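Local coordinates for putative nucleic acid-binding lipoprotein (Klebsiella pneumoniae subsp. pneumoniae MGH 78578, PDB 3F1Z) that is of unknown function but, as a putative lipoprotein with an OB-fold, may bind nucleic acids, at residues K42-Y47 against V115-D120; K50-R55 against P124-P129; G56-I61 against L103-V108; Y72-M77 against R87-F92. One frame throughout, in Å; residues are numbered along the deposited sequence.

Interaction 1 (K42-Y47 against V115-D120); sequences KASSDY and VHQVQD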
loop_
_atom_site.group_PDB
_atom_site.type_symbol
_atom_site.label_atom_id
_atom_site.label_comp_id
_atom_site.label_asym_id
_atom_site.label_seq_id
_atom_site.Cartn_x
_atom_site.Cartn_y
_atom_site.Cartn_z
ATOM N N LYS A 42 8.696 -4.047 -15.767
ATOM C CA LYS A 42 9.967 -3.491 -15.314
ATOM C C LYS A 42 9.915 -3.025 -13.847
ATOM O O LYS A 42 10.774 -3.381 -13.043
ATOM C CB LYS A 42 10.328 -2.315 -16.229
ATOM C CG LYS A 42 11.571 -1.451 -15.921
ATOM C CD LYS A 42 12.869 -2.252 -15.845
ATOM C CE LYS A 42 14.126 -1.333 -16.090
ATOM N NZ LYS A 42 13.934 0.080 -15.579
ATOM N N ALA A 43 8.898 -2.257 -13.501
ATOM C CA ALA A 43 8.782 -1.688 -12.154
ATOM C C ALA A 43 8.604 -2.778 -11.123
ATOM O O ALA A 43 9.193 -2.733 -10.056
ATOM C CB ALA A 43 7.622 -0.696 -12.067
ATOM N N SER A 44 7.789 -3.762 -11.445
ATOM C CA SER A 44 7.539 -4.847 -10.548
ATOM C C SER A 44 8.834 -5.602 -10.302
ATOM O O SER A 44 9.141 -6.045 -9.212
ATOM C CB SER A 44 6.514 -5.777 -11.158
ATOM O OG SER A 44 6.391 -6.922 -10.352
ATOM N N SER A 45 9.613 -5.746 -11.332
ATOM C CA SER A 45 10.868 -6.443 -11.184
ATOM C C SER A 45 11.920 -5.636 -10.358
ATOM O O SER A 45 12.632 -6.208 -9.518
ATOM C CB SER A 45 11.356 -6.771 -12.572
ATOM O OG SER A 45 12.573 -7.395 -12.488
ATOM N N ASP A 46 11.984 -4.314 -10.577
ATOM C CA ASP A 46 12.922 -3.467 -9.866
ATOM C C ASP A 46 12.572 -3.372 -8.391
ATOM O O ASP A 46 13.462 -3.297 -7.570
ATOM C CB ASP A 46 12.979 -2.045 -10.460
ATOM C CG ASP A 46 13.626 -1.993 -11.832
ATOM O OD1 ASP A 46 14.313 -2.949 -12.240
ATOM O OD2 ASP A 46 13.461 -0.975 -12.526
ATOM N N TYR A 47 11.285 -3.349 -8.063
ATOM C CA TYR A 47 10.813 -3.242 -6.674
ATOM C C TYR A 47 10.577 -4.565 -5.933
ATOM O O TYR A 47 10.260 -4.539 -4.738
ATOM C CB TYR A 47 9.491 -2.445 -6.623
ATOM C CG TYR A 47 9.652 -0.941 -6.631
ATOM C CD1 TYR A 47 9.974 -0.275 -5.479
ATOM C CD2 TYR A 47 9.469 -0.189 -7.784
ATOM C CE1 TYR A 47 10.164 1.092 -5.457
ATOM C CE2 TYR A 47 9.644 1.182 -7.776
ATOM C CZ TYR A 47 9.992 1.828 -6.584
ATOM O OH TYR A 47 10.155 3.205 -6.512
ATOM N N VAL A 115 6.473 -4.833 -1.889
ATOM C CA VAL A 115 6.095 -5.163 -3.265
ATOM C C VAL A 115 6.352 -6.624 -3.540
ATOM O O VAL A 115 7.463 -7.139 -3.370
ATOM C CB VAL A 115 6.869 -4.340 -4.311
ATOM C CG1 VAL A 115 6.438 -4.736 -5.726
ATOM C CG2 VAL A 115 6.660 -2.836 -4.094
ATOM N N HIS A 116 5.274 -7.311 -3.879
ATOM C CA HIS A 116 5.301 -8.708 -4.302
ATOM C C HIS A 116 5.059 -8.648 -5.794
ATOM O O HIS A 116 4.827 -7.561 -6.345
ATOM C CB HIS A 116 4.212 -9.496 -3.568
ATOM C CG HIS A 116 4.561 -9.790 -2.143
ATOM N ND1 HIS A 116 3.873 -10.709 -1.379
ATOM C CD2 HIS A 116 5.552 -9.311 -1.355
ATOM C CE1 HIS A 116 4.394 -10.744 -0.163
ATOM N NE2 HIS A 116 5.435 -9.928 -0.129
ATOM N N GLN A 117 5.125 -9.783 -6.463
ATOM C CA GLN A 117 4.987 -9.786 -7.920
ATOM C C GLN A 117 3.617 -9.216 -8.353
ATOM O O GLN A 117 2.590 -9.522 -7.760
ATOM C CB GLN A 117 5.223 -11.199 -8.497
ATOM C CG GLN A 117 5.499 -11.190 -10.025
ATOM C CD GLN A 117 6.901 -10.663 -10.425
ATOM O OE1 GLN A 117 7.065 -9.511 -10.872
ATOM N NE2 GLN A 117 7.907 -11.511 -10.256
ATOM N N VAL A 118 3.634 -8.343 -9.356
ATOM C CA VAL A 118 2.421 -7.743 -9.913
ATOM C C VAL A 118 1.998 -8.481 -11.195
ATOM O O VAL A 118 2.680 -8.398 -12.204
ATOM C CB VAL A 118 2.680 -6.288 -10.225
ATOM C CG1 VAL A 118 1.410 -5.580 -10.795
ATOM C CG2 VAL A 118 3.184 -5.585 -8.967
ATOM N N GLN A 119 0.914 -9.241 -11.126
ATOM C CA GLN A 119 0.346 -9.960 -12.278
ATOM C C GLN A 119 -1.126 -9.645 -12.435
ATOM O O GLN A 119 -1.802 -9.407 -11.482
ATOM C CB GLN A 119 0.486 -11.490 -12.154
ATOM C CG GLN A 119 1.909 -11.940 -11.830
ATOM C CD GLN A 119 2.258 -13.373 -12.271
ATOM O OE1 GLN A 119 3.370 -13.621 -12.725
ATOM N NE2 GLN A 119 1.308 -14.286 -12.188
ATOM N N ASP A 120 -1.627 -9.709 -13.657
ATOM C CA ASP A 120 -3.045 -9.503 -13.922
ATOM C C ASP A 120 -3.437 -8.155 -13.408
ATOM O O ASP A 120 -4.536 -7.931 -12.931
ATOM C CB ASP A 120 -3.877 -10.599 -13.285
ATOM C CG ASP A 120 -3.352 -11.962 -13.618
ATOM O OD1 ASP A 120 -3.199 -12.264 -14.820
ATOM O OD2 ASP A 120 -3.085 -12.725 -12.670
#
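Polar bonds in this contact converge on Ser44, whose OG is both donor and acceptor toward the loop at 115-120. It donates to Gln117 OE1 over 2.7 Å, meeting the amide oxygen from a position tilted somewhat out of the carbonyl plane. In return Val118 N donates to Ser44 OG over 3.3 Å, a longer but fairly straight bond (163° at the hydrogen). The serine torsion puts the hydroxyl where both partners can reach it: OG stands anti to its own backbone N (chi1 173°), directed off the helix and into the loop. Gln117 starts out away from the helix, and the bend in its chain at chi2 (73°) folds the amide back toward Ser44. Two bonds to the loop, one of them to its main chain, thus hold one helix hydroxyl. A Val118 methyl packs beside that hydroxyl, CG2 lying 3.7 Å from Ser44 OG.

The apolar contact is separate. About one turn along the helix, Tyr47 meets Val115, which sets both methyls against Tyr47 CB, CG2 at 3.8 Å and CG1 at 3.9 Å; Val115 CB rests 3.4 Å from Tyr47 O. The tyrosine ring then leads away from the loop.

Beyond the two segments, the Tyr47 ring packs edge-to-face with Phe32 of helix 29-38 and its OH bonds to Tyr27 OH. Val115 touches both Phe32 and Leu126 of strand 125-127, while Val118 leans on Pro124. Helix 40-47 thereby packs against a loop that joins two strands of the OB-fold sheet, 108-114 and 125-127.

Interaction 2 (K50-R55 against P124-P129); sequences KWVKVR and PTLQNP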
loop_
_atom_site.group_PDB
_atom_site.type_symbol
_atom_site.label_atom_id
_atom_site.label_comp_id
_atom_site.label_asym_id
_atom_site.label_seq_id
_atom_site.Cartn_x
_atom_site.Cartn_y
_atom_site.Cartn_z
ATOM N N LYS A 50 10.957 -5.239 -2.102
ATOM C CA LYS A 50 11.319 -4.018 -1.416
ATOM C C LYS A 50 10.152 -3.404 -0.663
ATOM O O LYS A 50 8.977 -3.646 -0.964
ATOM C CB LYS A 50 11.864 -3.008 -2.413
ATOM C CG LYS A 50 13.036 -3.560 -3.206
ATOM C CD LYS A 50 13.851 -2.453 -3.882
ATOM C CE LYS A 50 14.977 -3.011 -4.770
ATOM N NZ LYS A 50 15.600 -4.198 -4.132
ATOM N N TRP A 51 10.483 -2.585 0.316
ATOM C CA TRP A 51 9.480 -1.943 1.128
ATOM C C TRP A 51 9.407 -0.501 0.732
ATOM O O TRP A 51 10.420 0.112 0.515
ATOM C CB TRP A 51 9.875 -2.053 2.597
ATOM C CG TRP A 51 9.883 -3.468 3.116
ATOM C CD1 TRP A 51 10.931 -4.353 3.057
ATOM C CD2 TRP A 51 8.814 -4.151 3.779
ATOM N NE1 TRP A 51 10.573 -5.544 3.654
ATOM C CE2 TRP A 51 9.279 -5.448 4.097
ATOM C CE3 TRP A 51 7.510 -3.801 4.119
ATOM C CZ2 TRP A 51 8.479 -6.399 4.741
ATOM C CZ3 TRP A 51 6.701 -4.744 4.757
ATOM C CH2 TRP A 51 7.195 -6.028 5.074
ATOM N N VAL A 52 8.203 0.043 0.637
ATOM C CA VAL A 52 8.032 1.430 0.330
ATOM C C VAL A 52 7.099 2.059 1.356
ATOM O O VAL A 52 6.238 1.382 1.894
ATOM C CB VAL A 52 7.539 1.632 -1.113
ATOM C CG1 VAL A 52 8.641 1.146 -2.124
ATOM C CG2 VAL A 52 6.214 0.971 -1.329
ATOM N N LYS A 53 7.301 3.349 1.622
ATOM C CA LYS A 53 6.501 4.134 2.567
ATOM C C LYS A 53 5.743 5.173 1.734
ATOM O O LYS A 53 6.348 6.097 1.149
ATOM C CB LYS A 53 7.425 4.771 3.621
ATOM C CG LYS A 53 6.670 5.472 4.716
ATOM C CD LYS A 53 7.509 5.787 5.948
ATOM C CE LYS A 53 8.348 7.000 5.805
ATOM N NZ LYS A 53 8.949 7.390 7.129
ATOM N N VAL A 54 4.432 4.998 1.617
ATOM C CA VAL A 54 3.602 5.834 0.710
ATOM C C VAL A 54 2.574 6.613 1.512
ATOM O O VAL A 54 1.905 6.061 2.385
ATOM C CB VAL A 54 2.887 4.968 -0.350
ATOM C CG1 VAL A 54 2.081 5.842 -1.378
ATOM C CG2 VAL A 54 3.877 4.079 -1.078
ATOM N N ARG A 55 2.457 7.903 1.205
ATOM C CA ARG A 55 1.536 8.813 1.883
ATOM C C ARG A 55 0.411 9.150 0.922
ATOM O O ARG A 55 0.650 9.309 -0.272
ATOM C CB ARG A 55 2.298 10.056 2.282
ATOM C CG ARG A 55 1.507 11.161 2.942
ATOM C CD ARG A 55 2.513 12.166 3.466
ATOM N NE ARG A 55 1.906 13.274 4.166
ATOM C CZ ARG A 55 1.443 14.324 3.541
ATOM N NH1 ARG A 55 1.538 14.346 2.247
ATOM N NH2 ARG A 55 0.887 15.320 4.181
ATOM N N PRO A 124 0.516 -2.393 -8.225
ATOM C CA PRO A 124 0.729 -3.347 -7.147
ATOM C C PRO A 124 -0.229 -3.185 -5.986
ATOM O O PRO A 124 -0.693 -2.096 -5.723
ATOM C CB PRO A 124 2.134 -2.999 -6.644
ATOM C CG PRO A 124 2.380 -1.676 -7.047
ATOM C CD PRO A 124 1.567 -1.376 -8.267
ATOM N N THR A 125 -0.545 -4.294 -5.347
ATOM C CA THR A 125 -1.247 -4.308 -4.078
ATOM C C THR A 125 -0.126 -4.594 -3.081
ATOM O O THR A 125 0.498 -5.663 -3.119
ATOM C CB THR A 125 -2.343 -5.383 -4.016
ATOM O OG1 THR A 125 -3.334 -5.083 -5.006
ATOM C CG2 THR A 125 -3.002 -5.358 -2.641
ATOM N N LEU A 126 0.180 -3.608 -2.252
ATOM C CA LEU A 126 1.241 -3.726 -1.273
ATOM C C LEU A 126 0.819 -4.721 -0.171
ATOM O O LEU A 126 -0.339 -4.717 0.268
ATOM C CB LEU A 126 1.631 -2.354 -0.714
ATOM C CG LEU A 126 2.322 -1.456 -1.748
ATOM C CD1 LEU A 126 2.740 -0.118 -1.145
ATOM C CD2 LEU A 126 3.528 -2.159 -2.317
ATOM N N GLN A 127 1.764 -5.577 0.203
ATOM C CA GLN A 127 1.570 -6.671 1.138
ATOM C C GLN A 127 2.265 -6.400 2.468
ATOM O O GLN A 127 3.151 -5.558 2.528
ATOM C CB GLN A 127 2.181 -7.942 0.514
ATOM C CG GLN A 127 1.620 -8.250 -0.864
ATOM C CD GLN A 127 0.134 -8.566 -0.835
ATOM O OE1 GLN A 127 -0.331 -9.241 0.076
ATOM N NE2 GLN A 127 -0.619 -8.083 -1.828
ATOM N N ASN A 128 1.888 -7.167 3.505
ATOM C CA ASN A 128 2.457 -7.057 4.890
ATOM C C ASN A 128 2.587 -5.632 5.397
ATOM O O ASN A 128 3.592 -5.247 5.917
ATOM C CB ASN A 128 3.789 -7.756 4.972
ATOM C CG ASN A 128 3.675 -9.216 4.616
ATOM O OD1 ASN A 128 2.838 -9.953 5.182
ATOM N ND2 ASN A 128 4.515 -9.668 3.662
ATOM N N PRO A 129 1.538 -4.842 5.238
ATOM C CA PRO A 129 1.700 -3.453 5.531
ATOM C C PRO A 129 1.728 -3.087 6.958
ATOM O O PRO A 129 1.260 -3.849 7.803
ATOM C CB PRO A 129 0.474 -2.801 4.871
ATOM C CG PRO A 129 -0.278 -3.870 4.252
ATOM C CD PRO A 129 0.197 -5.158 4.743
#
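Asn128 O receives the edge of the Trp51 indole, with Trp51 CZ3 3.4 Å away and lying so that the oxygen is in the ring plane. A weak hydrogen bond from Gln15 NE2 reaches the same oxygen. The six-membered part of the indole also rests on the asparagine side chain, Trp51 CH2 being 3.8 Å from Asn128 CB, with the ring and amide planes 40° apart. Trp51 begins alongside the other segment and only its far end arrives there: CG is anti to the carbonyl carbon (chi1 -65°), and the long bicycle spans the remaining gap.

A second, wholly apolar meeting lies deeper. Val52 CG2 touches Leu126 CD1 at 3.6 Å, the two side chains crossing at about a right angle, and Val54 CG2 approaches the same methyl more loosely at 4.3 Å. One leucine branch therefore meets two valines of one strand. The backbones are not paired here: the axes of strands 51-55 and 125-127 come no nearer than 8.9 Å and run at 116° to each other, as expected of strands that face each other across the interior of an OB-fold barrel.

Gln127 NE2 donates to Thr125 O within the same segment, 3.0 Å away, from well above the carbonyl plane. At Asn128 the chain turns a corner, with positive backbone torsions.

Around this core, Phe32 and Val29 of helix 29-38 pack on Val52 and Val54 respectively. Leu88 and Phe90 of strand 88-93 touch Val54 and Leu126, and Val112 and Gln114 of strand 108-114 lie against Trp51.

Interaction 3 (G56-I61 against L103-V108); sequences GVIVDI and LSNGSV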
loop_
_atom_site.group_PDB
_atom_site.type_symbol
_atom_site.label_atom_id
_atom_site.label_comp_id
_atom_site.label_asym_id
_atom_site.label_seq_id
_atom_site.Cartn_x
_atom_site.Cartn_y
_atom_site.Cartn_z
ATOM N N GLY A 56 -0.812 9.260 1.433
ATOM C CA GLY A 56 -1.995 9.478 0.574
ATOM C C GLY A 56 -3.288 9.579 1.365
ATOM O O GLY A 56 -3.278 9.571 2.575
ATOM N N VAL A 57 -4.403 9.707 0.664
ATOM C CA VAL A 57 -5.688 9.810 1.301
ATOM C C VAL A 57 -6.397 8.487 1.119
ATOM O O VAL A 57 -6.535 7.994 0.002
ATOM C CB VAL A 57 -6.573 10.953 0.723
ATOM C CG1 VAL A 57 -7.921 10.932 1.394
ATOM C CG2 VAL A 57 -5.941 12.309 0.937
ATOM N N ILE A 58 -6.853 7.931 2.238
ATOM C CA ILE A 58 -7.550 6.687 2.243
ATOM C C ILE A 58 -8.947 6.969 1.707
ATOM O O ILE A 58 -9.621 7.872 2.194
ATOM C CB ILE A 58 -7.621 6.096 3.653
ATOM C CG1 ILE A 58 -6.203 5.829 4.175
ATOM C CG2 ILE A 58 -8.452 4.789 3.659
ATOM C CD1 ILE A 58 -5.327 4.946 3.247
ATOM N N VAL A 59 -9.353 6.207 0.693
ATOM C CA VAL A 59 -10.665 6.348 0.087
ATOM C C VAL A 59 -11.537 5.093 0.226
ATOM O O VAL A 59 -12.722 5.120 -0.119
ATOM C CB VAL A 59 -10.574 6.730 -1.411
ATOM C CG1 VAL A 59 -10.011 8.139 -1.534
ATOM C CG2 VAL A 59 -9.744 5.742 -2.155
ATOM N N ASP A 60 -10.968 3.989 0.691
ATOM C CA ASP A 60 -11.785 2.827 0.945
ATOM C C ASP A 60 -11.046 1.892 1.875
ATOM O O ASP A 60 -9.846 1.697 1.745
ATOM C CB ASP A 60 -12.160 2.111 -0.341
ATOM C CG ASP A 60 -13.177 0.994 -0.111
ATOM O OD1 ASP A 60 -14.356 1.333 0.174
ATOM O OD2 ASP A 60 -12.798 -0.222 -0.223
ATOM N N ILE A 61 -11.803 1.317 2.808
ATOM C CA ILE A 61 -11.336 0.344 3.776
ATOM C C ILE A 61 -12.425 -0.728 3.760
ATOM O O ILE A 61 -13.607 -0.398 3.875
ATOM C CB ILE A 61 -11.284 0.923 5.180
ATOM C CG1 ILE A 61 -10.297 2.104 5.251
ATOM C CG2 ILE A 61 -10.945 -0.187 6.153
ATOM C CD1 ILE A 61 -10.514 3.030 6.415
ATOM N N LEU A 103 -7.454 3.563 10.832
ATOM C CA LEU A 103 -7.522 4.422 9.665
ATOM C C LEU A 103 -8.923 4.997 9.531
ATOM O O LEU A 103 -9.854 4.607 10.252
ATOM C CB LEU A 103 -7.229 3.619 8.432
ATOM C CG LEU A 103 -5.812 3.083 8.307
ATOM C CD1 LEU A 103 -5.744 2.191 7.049
ATOM C CD2 LEU A 103 -4.836 4.240 8.262
ATOM N N SER A 104 -9.060 5.947 8.620
ATOM C CA SER A 104 -10.347 6.589 8.361
ATOM C C SER A 104 -10.471 7.058 6.886
ATOM O O SER A 104 -9.565 7.652 6.338
ATOM C CB SER A 104 -10.512 7.736 9.332
ATOM O OG SER A 104 -11.768 8.321 9.128
ATOM N N ASN A 105 -11.585 6.735 6.226
ATOM C CA ASN A 105 -11.816 7.172 4.856
ATOM C C ASN A 105 -11.833 8.691 4.823
ATOM O O ASN A 105 -12.505 9.319 5.629
ATOM C CB ASN A 105 -13.139 6.636 4.303
ATOM C CG ASN A 105 -13.092 5.146 3.950
ATOM O OD1 ASN A 105 -12.097 4.633 3.381
ATOM N ND2 ASN A 105 -14.182 4.442 4.269
ATOM N N GLY A 106 -11.097 9.291 3.896
ATOM C CA GLY A 106 -11.028 10.740 3.837
ATOM C C GLY A 106 -9.843 11.320 4.613
ATOM O O GLY A 106 -9.594 12.519 4.522
ATOM N N SER A 107 -9.114 10.481 5.370
ATOM C CA SER A 107 -7.957 10.928 6.157
ATOM C C SER A 107 -6.653 10.547 5.490
ATOM O O SER A 107 -6.528 9.467 4.884
ATOM C CB SER A 107 -7.965 10.318 7.549
ATOM O OG SER A 107 -8.994 10.882 8.344
ATOM N N VAL A 108 -5.687 11.448 5.592
ATOM C CA VAL A 108 -4.371 11.208 5.043
ATOM C C VAL A 108 -3.711 10.157 5.918
ATOM O O VAL A 108 -3.899 10.156 7.118
ATOM C CB VAL A 108 -3.527 12.523 5.016
ATOM C CG1 VAL A 108 -2.101 12.260 4.630
ATOM C CG2 VAL A 108 -4.140 13.531 4.070
HETATM O O HOH W 1 -14.902 1.827 3.059
#
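Ile58 grips the loop at 103-108 with both backbone polar groups: its N donates to Ser107 O over 3.1 Å and its O accepts Gly106 N over 2.7 Å, each nearly straight (175° at the hydrogen). The residues bound are the last two of a type II turn from Ser104 to Ser107, closed by Ser107 N to Ser104 O. Gly106 sits at the third position of that turn, where glycine, having no side chain, suits the positive phi (93°). Just past the turn, Val108 pairs with Val57 as an antiparallel non-hydrogen-bonded pair, and their CG2 methyls touch at 3.8 Å. The two Ile58 bonds and this pair begin the pairing of strand 108-114 with strand 51-65, two neighbouring strands of the OB-fold sheet.

Asn105 reaches back over the strand, its CG anti to the carbonyl carbon (chi1 -74°). OD1 touches two isoleucines, 3.7 Å from Ile58 CG2 and 3.6 Å from Ile61 CG1. It is also close to Asp60 N, but at an angle too poor for a hydrogen bond. The other amide branch works through water: one water accepts from Asn105 ND2 and donates to Ile61 O, 2.7 Å away, and to Asp60 OD1, while Asp60 OD2 forms a salt bridge with Arg62 NE. Val59 and Asp60 both face Thr76 of strand 71-78 in a classic beta bulge.

Farther along, Ile61 CD1 lies 3.9 Å from Leu103 CB. Ile58 and Leu103 both touch Ala109, and Ile58 also packs on Val75 of strand 71-78.

Interaction 4 (Y72-M77 against R87-F92); sequences YFIVTM and RLTFNF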
loop_
_atom_site.group_PDB
_atom_site.type_symbol
_atom_site.label_atom_id
_atom_site.label_comp_id
_atom_site.label_asym_id
_atom_site.label_seq_id
_atom_site.Cartn_x
_atom_site.Cartn_y
_atom_site.Cartn_z
ATOM N N TYR A 72 -9.438 -10.849 5.539
ATOM C CA TYR A 72 -8.367 -9.894 5.360
ATOM C C TYR A 72 -9.008 -8.544 5.038
ATOM O O TYR A 72 -10.198 -8.448 4.983
ATOM C CB TYR A 72 -7.422 -10.375 4.268
ATOM C CG TYR A 72 -8.030 -10.353 2.889
ATOM C CD1 TYR A 72 -8.832 -11.394 2.450
ATOM C CD2 TYR A 72 -7.816 -9.284 2.034
ATOM C CE1 TYR A 72 -9.409 -11.397 1.174
ATOM C CE2 TYR A 72 -8.372 -9.261 0.722
ATOM C CZ TYR A 72 -9.173 -10.324 0.306
ATOM O OH TYR A 72 -9.767 -10.314 -0.943
ATOM N N PHE A 73 -8.201 -7.494 4.849
ATOM C CA PHE A 73 -8.711 -6.179 4.581
ATOM C C PHE A 73 -7.993 -5.584 3.409
ATOM O O PHE A 73 -6.806 -5.776 3.287
ATOM C CB PHE A 73 -8.405 -5.267 5.742
ATOM C CG PHE A 73 -8.928 -5.719 7.062
ATOM C CD1 PHE A 73 -8.162 -6.474 7.896
ATOM C CD2 PHE A 73 -10.162 -5.305 7.505
ATOM C CE1 PHE A 73 -8.651 -6.870 9.156
ATOM C CE2 PHE A 73 -10.658 -5.683 8.744
ATOM C CZ PHE A 73 -9.894 -6.474 9.566
ATOM N N ILE A 74 -8.706 -4.852 2.560
ATOM C CA ILE A 74 -8.118 -4.066 1.486
ATOM C C ILE A 74 -8.304 -2.576 1.880
ATOM O O ILE A 74 -9.425 -2.129 2.215
ATOM C CB ILE A 74 -8.824 -4.304 0.142
ATOM C CG1 ILE A 74 -8.614 -5.717 -0.328
ATOM C CG2 ILE A 74 -8.173 -3.502 -0.951
ATOM C CD1 ILE A 74 -7.096 -6.060 -0.654
ATOM N N VAL A 75 -7.204 -1.826 1.831
ATOM C CA VAL A 75 -7.177 -0.382 2.089
ATOM C C VAL A 75 -6.725 0.268 0.784
ATOM O O VAL A 75 -5.720 -0.133 0.202
ATOM C CB VAL A 75 -6.226 -0.046 3.209
ATOM C CG1 VAL A 75 -5.978 1.450 3.276
ATOM C CG2 VAL A 75 -6.805 -0.547 4.529
ATOM N N THR A 76 -7.523 1.211 0.283
ATOM C CA THR A 76 -7.262 1.864 -0.992
ATOM C C THR A 76 -6.909 3.314 -0.725
ATOM O O THR A 76 -7.595 3.991 0.045
ATOM C CB THR A 76 -8.485 1.820 -1.919
ATOM O OG1 THR A 76 -8.952 0.487 -2.005
ATOM C CG2 THR A 76 -8.162 2.322 -3.327
HETATM N N MSE A 77 -5.899 3.805 -1.441
HETATM C CA MSE A 77 -5.325 5.121 -1.203
HETATM C C MSE A 77 -5.232 5.891 -2.495
HETATM O O MSE A 77 -4.831 5.317 -3.515
HETATM C CB MSE A 77 -3.913 4.910 -0.632
HETATM C CG MSE A 77 -3.208 6.157 -0.211
HETATM SE SE MSE A 77 -1.320 5.869 0.213
HETATM C CE MSE A 77 -1.508 5.461 2.124
ATOM N N ARG A 87 -5.272 4.556 -8.086
ATOM C CA ARG A 87 -5.278 4.253 -6.676
ATOM C C ARG A 87 -4.267 3.172 -6.325
ATOM O O ARG A 87 -3.934 2.303 -7.153
ATOM C CB ARG A 87 -6.645 3.750 -6.255
ATOM C CG ARG A 87 -7.857 4.587 -6.655
ATOM C CD ARG A 87 -7.652 6.088 -6.518
ATOM N NE ARG A 87 -8.925 6.785 -6.280
ATOM C CZ ARG A 87 -9.205 8.029 -6.640
ATOM N NH1 ARG A 87 -8.342 8.744 -7.351
ATOM N NH2 ARG A 87 -10.387 8.533 -6.328
ATOM N N LEU A 88 -3.788 3.204 -5.085
ATOM C CA LEU A 88 -2.872 2.190 -4.609
ATOM C C LEU A 88 -3.642 1.401 -3.541
ATOM O O LEU A 88 -4.350 2.016 -2.722
ATOM C CB LEU A 88 -1.660 2.874 -4.020
ATOM C CG LEU A 88 -0.589 2.006 -3.373
ATOM C CD1 LEU A 88 0.057 1.082 -4.385
ATOM C CD2 LEU A 88 0.423 2.922 -2.691
ATOM N N THR A 89 -3.529 0.074 -3.542
ATOM C CA THR A 89 -4.208 -0.727 -2.543
ATOM C C THR A 89 -3.169 -1.458 -1.712
ATOM O O THR A 89 -2.063 -1.725 -2.191
ATOM C CB THR A 89 -5.106 -1.793 -3.162
ATOM O OG1 THR A 89 -4.278 -2.589 -4.058
ATOM C CG2 THR A 89 -6.295 -1.167 -3.934
ATOM N N PHE A 90 -3.557 -1.770 -0.476
ATOM C CA PHE A 90 -2.755 -2.474 0.471
ATOM C C PHE A 90 -3.572 -3.635 1.005
ATOM O O PHE A 90 -4.746 -3.500 1.273
ATOM C CB PHE A 90 -2.457 -1.576 1.663
ATOM C CG PHE A 90 -1.673 -0.355 1.335
ATOM C CD1 PHE A 90 -2.277 0.734 0.764
ATOM C CD2 PHE A 90 -0.353 -0.265 1.704
ATOM C CE1 PHE A 90 -1.576 1.851 0.475
ATOM C CE2 PHE A 90 0.352 0.860 1.439
ATOM C CZ PHE A 90 -0.260 1.912 0.806
ATOM N N ASN A 91 -2.933 -4.754 1.253
ATOM C CA ASN A 91 -3.638 -5.948 1.701
ATOM C C ASN A 91 -3.161 -6.271 3.093
ATOM O O ASN A 91 -2.015 -6.698 3.269
ATOM C CB ASN A 91 -3.325 -7.094 0.757
ATOM C CG ASN A 91 -4.068 -8.356 1.089
ATOM O OD1 ASN A 91 -4.351 -8.624 2.217
ATOM N ND2 ASN A 91 -4.401 -9.138 0.073
ATOM N N PHE A 92 -4.055 -6.076 4.068
ATOM C CA PHE A 92 -3.745 -6.335 5.480
ATOM C C PHE A 92 -4.331 -7.639 5.945
ATOM O O PHE A 92 -5.547 -7.823 5.877
ATOM C CB PHE A 92 -4.350 -5.260 6.386
ATOM C CG PHE A 92 -3.660 -3.896 6.358
ATOM C CD1 PHE A 92 -3.998 -2.946 5.418
ATOM C CD2 PHE A 92 -2.788 -3.531 7.349
ATOM C CE1 PHE A 92 -3.433 -1.664 5.440
ATOM C CE2 PHE A 92 -2.220 -2.241 7.373
ATOM C CZ PHE A 92 -2.558 -1.318 6.423
#
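Val75 CG2 packs obliquely on the Phe92 ring on the buried face of this antiparallel hairpin, its nearest ring atom being Phe92 CE1, 3.7 Å away. The next bump is Met77, present as selenomethionine. Its extended chain carries SE to 4.0 Å from Phe90 CE1, and the turn at chi3 (-90°) keeps the CE methyl beside the same ring. SE lies 5.2 Å from the centroid of the Phe90 ring and 77° off its normal, a Met-aromatic contact at the ring edge. Val75 and Met77 of one strand thus rest beside Phe92 and Phe90 of the other.

On the opposite face the relief is more polar. Asn91 swings its amide over to Tyr72, with OD1 3.5 Å from Tyr72 CD2 and the two planes only 27° apart. The Ile74 CD1 methyl stands in the plane of the tyrosine ring, at its edge. Thr76 and Thr89 lie side by side, Thr76 OG1 3.7 Å from Thr89 CG2.

The register rests on six backbone hydrogen bonds, paired at Phe73-Phe92, Val75-Phe90 and Met77-Leu88; Met77 N to Leu88 O, at 2.7 Å, is the shortest.

Phe73 and Phe92 pack on Val100 of helix 97-100, and Met77, Phe90 and Phe92 on Ile111 of strand 108-114. Strand 51-65 flanks strand 71-78, while strand 125-127 flanks strand 88-93, where Thr89 OG1 bonds to Thr125 OG1.

In the fold
Interactions 2 and 4 lie near the centre of the chain, their centres about 10 Å apart, and share the sheet: Leu126 O probably accepts a hydrogen bond from Asn91 N, extending the 72-77/87-92 hairpin to strand 125-127. Interactions 1 and 3 lie on opposite sides of the chain's centre, about 24 Å apart between centres, each part buried and part exposed. Interactions 2 and 3 use successive parts of strand 51-65. Chemistry follows place: apolar side chains dominate deep in interaction 2, regular strand pairing plus aromatic packing define interaction 4, and loops are fastened by a hydroxyl in interaction 1 and by backbone and water in interaction 3.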